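PDB 1YZY: 3-oxo-tetronate kinase from Haemophilus influenzae, which catalyses the ATP-dependent phosphorylation of 3-oxo-tetronate to 3-oxo-tetronate 4-phosphate, as a member of the four-carbon acid sugar kinase family. Local coordinates for residues R64-Q67 with W68-N72; V55-A58 with I59-L63. One frame throughout, in Å; residues are numbered along the deposited sequence.

Contact 1. Residues R64-Q67 with W68-N72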
loop_
_atom_site.group_PDB
_atom_site.type_symbol
_atom_site.label_atom_id
_atom_site.label_comp_id
_atom_site.label_asym_id
_atom_site.label_seq_id
_atom_site.Cartn_x
_atom_site.Cartn_y
_atom_site.Cartn_z
ATOM N N ARG A 64 15.656 11.232 -2.636
ATOM C CA ARG A 64 16.314 10.076 -3.233
ATOM C C ARG A 64 15.300 9.296 -4.050
ATOM O O ARG A 64 15.632 8.778 -5.119
ATOM C CB ARG A 64 16.927 9.182 -2.152
ATOM C CG ARG A 64 18.307 9.628 -1.684
ATOM C CD ARG A 64 18.745 8.880 -0.434
ATOM N NE ARG A 64 18.628 7.430 -0.586
ATOM C CZ ARG A 64 18.154 6.607 0.349
ATOM N NH1 ARG A 64 17.742 7.078 1.523
ATOM N NH2 ARG A 64 18.084 5.302 0.108
ATOM N N ALA A 65 14.077 9.190 -3.526
ATOM C CA ALA A 65 12.998 8.481 -4.214
ATOM C C ALA A 65 12.700 9.196 -5.522
ATOM O O ALA A 65 12.510 8.562 -6.563
ATOM C CB ALA A 65 11.755 8.426 -3.344
ATOM N N TYR A 66 12.675 10.524 -5.452
ATOM C CA TYR A 66 12.415 11.377 -6.606
ATOM C C TYR A 66 13.490 11.228 -7.670
ATOM O O TYR A 66 13.191 11.187 -8.865
ATOM C CB TYR A 66 12.336 12.848 -6.166
ATOM C CG TYR A 66 12.610 13.833 -7.286
ATOM C CD1 TYR A 66 11.632 14.135 -8.233
ATOM C CD2 TYR A 66 13.877 14.401 -7.446
ATOM C CE1 TYR A 66 11.913 14.971 -9.318
ATOM C CE2 TYR A 66 14.167 15.232 -8.528
ATOM C CZ TYR A 66 13.178 15.512 -9.458
ATOM O OH TYR A 66 13.463 16.329 -10.529
ATOM N N GLN A 67 14.746 11.236 -7.239
ATOM C CA GLN A 67 15.869 11.131 -8.165
ATOM C C GLN A 67 15.814 9.813 -8.916
ATOM O O GLN A 67 16.082 9.763 -10.118
ATOM C CB GLN A 67 17.195 11.292 -7.419
ATOM C CG GLN A 67 18.402 11.404 -8.326
ATOM C CD GLN A 67 18.336 12.594 -9.259
ATOM O OE1 GLN A 67 18.762 12.516 -10.412
ATOM N NE2 GLN A 67 17.824 13.714 -8.760
ATOM N N TRP A 68 15.447 8.752 -8.204
ATOM C CA TRP A 68 15.333 7.437 -8.822
ATOM C C TRP A 68 14.152 7.433 -9.797
ATOM O O TRP A 68 14.305 7.069 -10.961
ATOM C CB TRP A 68 15.147 6.347 -7.765
ATOM C CG TRP A 68 15.199 4.974 -8.362
ATOM C CD1 TRP A 68 16.315 4.238 -8.613
ATOM C CD2 TRP A 68 14.091 4.200 -8.834
ATOM N NE1 TRP A 68 15.978 3.056 -9.219
ATOM C CE2 TRP A 68 14.618 3.005 -9.369
ATOM C CE3 TRP A 68 12.704 4.402 -8.864
ATOM C CZ2 TRP A 68 13.808 2.010 -9.928
ATOM C CZ3 TRP A 68 11.899 3.417 -9.420
ATOM C CH2 TRP A 68 12.455 2.234 -9.944
ATOM N N LEU A 69 12.970 7.799 -9.305
ATOM C CA LEU A 69 11.780 7.862 -10.151
ATOM C C LEU A 69 12.078 8.682 -11.413
ATOM O O LEU A 69 11.668 8.313 -12.515
ATOM C CB LEU A 69 10.601 8.467 -9.372
ATOM C CG LEU A 69 10.013 7.586 -8.260
ATOM C CD1 LEU A 69 9.275 8.445 -7.257
ATOM C CD2 LEU A 69 9.099 6.492 -8.815
ATOM N N LYS A 70 12.814 9.777 -11.246
ATOM C CA LYS A 70 13.203 10.642 -12.354
ATOM C C LYS A 70 14.115 9.891 -13.325
ATOM O O LYS A 70 13.911 9.933 -14.542
ATOM C CB LYS A 70 13.941 11.880 -11.824
ATOM C CG LYS A 70 14.338 12.875 -12.906
ATOM C CD LYS A 70 15.380 13.861 -12.410
ATOM C CE LYS A 70 15.578 15.016 -13.387
ATOM N NZ LYS A 70 15.900 14.560 -14.761
ATOM N N GLU A 71 15.157 9.258 -12.785
ATOM C CA GLU A 71 16.102 8.501 -13.600
ATOM C C GLU A 71 15.410 7.362 -14.331
ATOM O O GLU A 71 15.860 6.938 -15.400
ATOM C CB GLU A 71 17.240 7.932 -12.744
ATOM C CG GLU A 71 18.249 8.970 -12.250
ATOM C CD GLU A 71 19.347 8.378 -11.367
ATOM O OE1 GLU A 71 20.498 8.858 -11.450
ATOM O OE2 GLU A 71 19.061 7.447 -10.582
ATOM N N ASN A 72 14.310 6.880 -13.768
ATOM C CA ASN A 72 13.580 5.783 -14.378
ATOM C C ASN A 72 12.345 6.133 -15.211
ATOM O O ASN A 72 11.417 5.329 -15.331
ATOM C CB ASN A 72 13.301 4.691 -13.344
ATOM C CG ASN A 72 14.520 3.798 -13.119
ATOM O OD1 ASN A 72 14.745 2.841 -13.862
ATOM N ND2 ASN A 72 15.344 4.145 -12.132
#

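Contact 2. Residues V55-A58 with I59-L63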
loop_
_atom_site.group_PDB
_atom_site.type_symbol
_atom_site.label_atom_id
_atom_site.label_comp_id
_atom_site.label_asym_id
_atom_site.label_seq_id
_atom_site.Cartn_x
_atom_site.Cartn_y
_atom_site.Cartn_z
ATOM N N VAL A 55 12.817 14.767 10.587
ATOM C CA VAL A 55 12.536 15.550 9.389
ATOM C C VAL A 55 13.616 15.616 8.303
ATOM O O VAL A 55 13.284 15.710 7.118
ATOM C CB VAL A 55 12.033 16.972 9.755
ATOM C CG1 VAL A 55 13.090 17.728 10.553
ATOM C CG2 VAL A 55 11.609 17.732 8.495
ATOM N N ASN A 56 14.894 15.594 8.679
ATOM C CA ASN A 56 15.942 15.652 7.656
ATOM C C ASN A 56 16.160 14.329 6.946
ATOM O O ASN A 56 16.726 14.286 5.854
ATOM C CB ASN A 56 17.245 16.223 8.203
ATOM C CG ASN A 56 17.365 17.715 7.944
ATOM O OD1 ASN A 56 17.777 18.143 6.857
ATOM N ND2 ASN A 56 16.958 18.520 8.921
ATOM N N GLU A 57 15.732 13.248 7.589
ATOM C CA GLU A 57 15.812 11.922 6.994
ATOM C C GLU A 57 14.698 11.837 5.947
ATOM O O GLU A 57 14.944 11.485 4.790
ATOM C CB GLU A 57 15.612 10.846 8.059
ATOM C CG GLU A 57 16.872 10.483 8.817
ATOM C CD GLU A 57 16.613 9.498 9.938
ATOM O OE1 GLU A 57 15.792 8.563 9.740
ATOM O OE2 GLU A 57 17.226 9.676 11.018
ATOM N N ALA A 58 13.480 12.184 6.360
ATOM C CA ALA A 58 12.315 12.186 5.473
ATOM C C ALA A 58 12.608 13.005 4.218
ATOM O O ALA A 58 12.303 12.586 3.108
ATOM C CB ALA A 58 11.113 12.749 6.197
ATOM N N ILE A 59 13.220 14.172 4.395
ATOM C CA ILE A 59 13.563 15.025 3.267
ATOM C C ILE A 59 14.588 14.360 2.350
ATOM O O ILE A 59 14.436 14.384 1.125
ATOM C CB ILE A 59 14.096 16.403 3.745
ATOM C CG1 ILE A 59 12.980 17.166 4.459
ATOM C CG2 ILE A 59 14.625 17.229 2.568
ATOM C CD1 ILE A 59 13.408 18.504 5.023
ATOM N N GLU A 60 15.647 13.798 2.931
ATOM C CA GLU A 60 16.684 13.151 2.130
ATOM C C GLU A 60 16.163 11.930 1.384
ATOM O O GLU A 60 16.474 11.734 0.217
ATOM C CB GLU A 60 17.882 12.765 2.999
ATOM C CG GLU A 60 19.078 12.213 2.209
ATOM C CD GLU A 60 19.614 13.188 1.157
ATOM O OE1 GLU A 60 19.456 14.422 1.324
ATOM O OE2 GLU A 60 20.207 12.716 0.159
ATOM N N GLN A 61 15.386 11.107 2.075
ATOM C CA GLN A 61 14.808 9.904 1.488
ATOM C C GLN A 61 13.859 10.234 0.345
ATOM O O GLN A 61 13.883 9.582 -0.707
ATOM C CB GLN A 61 14.081 9.114 2.572
ATOM C CG GLN A 61 15.018 8.666 3.695
ATOM C CD GLN A 61 14.295 8.177 4.942
ATOM O OE1 GLN A 61 13.064 8.148 5.005
ATOM N NE2 GLN A 61 15.071 7.781 5.943
ATOM N N SER A 62 13.016 11.239 0.568
ATOM C CA SER A 62 12.045 11.691 -0.423
ATOM C C SER A 62 12.742 12.200 -1.674
ATOM O O SER A 62 12.273 11.975 -2.797
ATOM C CB SER A 62 11.151 12.784 0.169
ATOM O OG SER A 62 10.297 12.265 1.185
ATOM N N LEU A 63 13.852 12.903 -1.476
ATOM C CA LEU A 63 14.634 13.431 -2.582
ATOM C C LEU A 63 15.342 12.313 -3.344
ATOM O O LEU A 63 15.639 12.448 -4.535
ATOM C CB LEU A 63 15.647 14.444 -2.060
ATOM C CG LEU A 63 15.037 15.779 -1.625
ATOM C CD1 LEU A 63 16.019 16.574 -0.787
ATOM C CD2 LEU A 63 14.606 16.558 -2.856
#

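Contact 1. Residues R64-Q67 with W68-N72
The C-terminal end of the amphipathic helix 55-71 brings Tyr66 against Lys70 and Gln67 against Glu71, each pair one helical turn apart, and lays Leu69 over the carbonyl of Ala65. Four successive i to i+4 backbone bonds join the two segments; the straightest runs from Leu69 N to Ala65 O (2.9 Å, N-H...O 172°). The exposed Lys70 runs alongside the buried Tyr66, whose ring packs edge-to-face on Phe77; Lys70 CD approaches the phenol oxygen OH of Tyr66 at 3.6 Å, while Lys70 CB sits over one face of that ring. Both side chains leave with CG trans to the backbone N, which, with the i to i+4 spacing, sends them off in similar directions. Gln67 bends at chi2, and its amide plane stands 78° from the Glu71 carboxylate; the touch is made by Gln67 OE1 and Glu71 CG, 4.0 Å apart. Inward, Leu69 and Trp68 pack on Ile44 and Ile46 of strand 43-47, and Ala65 and Tyr66 reach Ile5 of strand 3-6. Asn72, the first residue to leave helical geometry, folds back over the Trp68 ring: its ND2 lies 3.0 Å above the indole plane, toward the rim, and gives a weak bond to Trp68 O (3.3 Å).

Contact 2. Residues V55-A58 with I59-L63
Ala58 O is gripped twice by one residue, Ser62, which offers it both the backbone N and the hydroxyl. Ser62 N approaches at 3.0 Å as the regular helical bond, and Ser62 OG donates to the same Ala58 O at 2.8 Å. The two donors come from opposite faces of the carbonyl plane, so neither competes for the other's place. The hydroxyl can turn back in this way because OG stands trans to the carbonyl carbon and beside the backbone N (chi1 -68°), which gives the hydroxyl proton of the buried serine a partner within its own helix.

The remaining carbonyls are used less evenly. Gln61 N meets Glu57 O at 2.8 Å and nearly head-on, with a C=O...N angle of 171°, whereas Glu60 N lies above the plane of the Asn56 carbonyl and its bond to Asn56 O is longer, 3.2 Å. Gln61 then leans back alongside Glu57: its CG passes 3.0 Å from Glu57 O, and its amide NE2 lies 3.8 Å from Glu57 CB, with the amide turned 49° from the carboxylate. On another side of the helix Val55 and Ile59 run side by side, CG2 of Val55 meeting CD1 of Ile59 at 4.0 Å, and both rest on Pro95 of helix 93-104. Ile59 also touches Ala99 of that helix, while Ala58 packs on Ser50 and Asn53 in the preceding loop.

The whole is a regular alpha-helical start with a serine hydroxyl-to-carbonyl bond from i to i-4, a familiar feature of helices, set here on the side of helix 55-71 that meets helix 93-104 through Val96, in the sugar-binding N-terminal domain.

How the contacts relate
Both contacts belong to helix 55-71 and follow each other without a gap: contact 2 covers its first turns and contact 1 its last, with centres about 13 Å apart. They adjoin in sequence but make no other touch. The helix joins strand 43-47 to strand 77-80 in the sugar-binding N-terminal domain. Its start faces helix 93-104, its end strands 3-6 and 43-47. One continuous helix thus ties parallel strands of the domain to a neighbouring helix, and each contact keeps an exposed side as well as a buried one, as suits a helix covering a sheet. Both lie away from the residues that probably bind ATP.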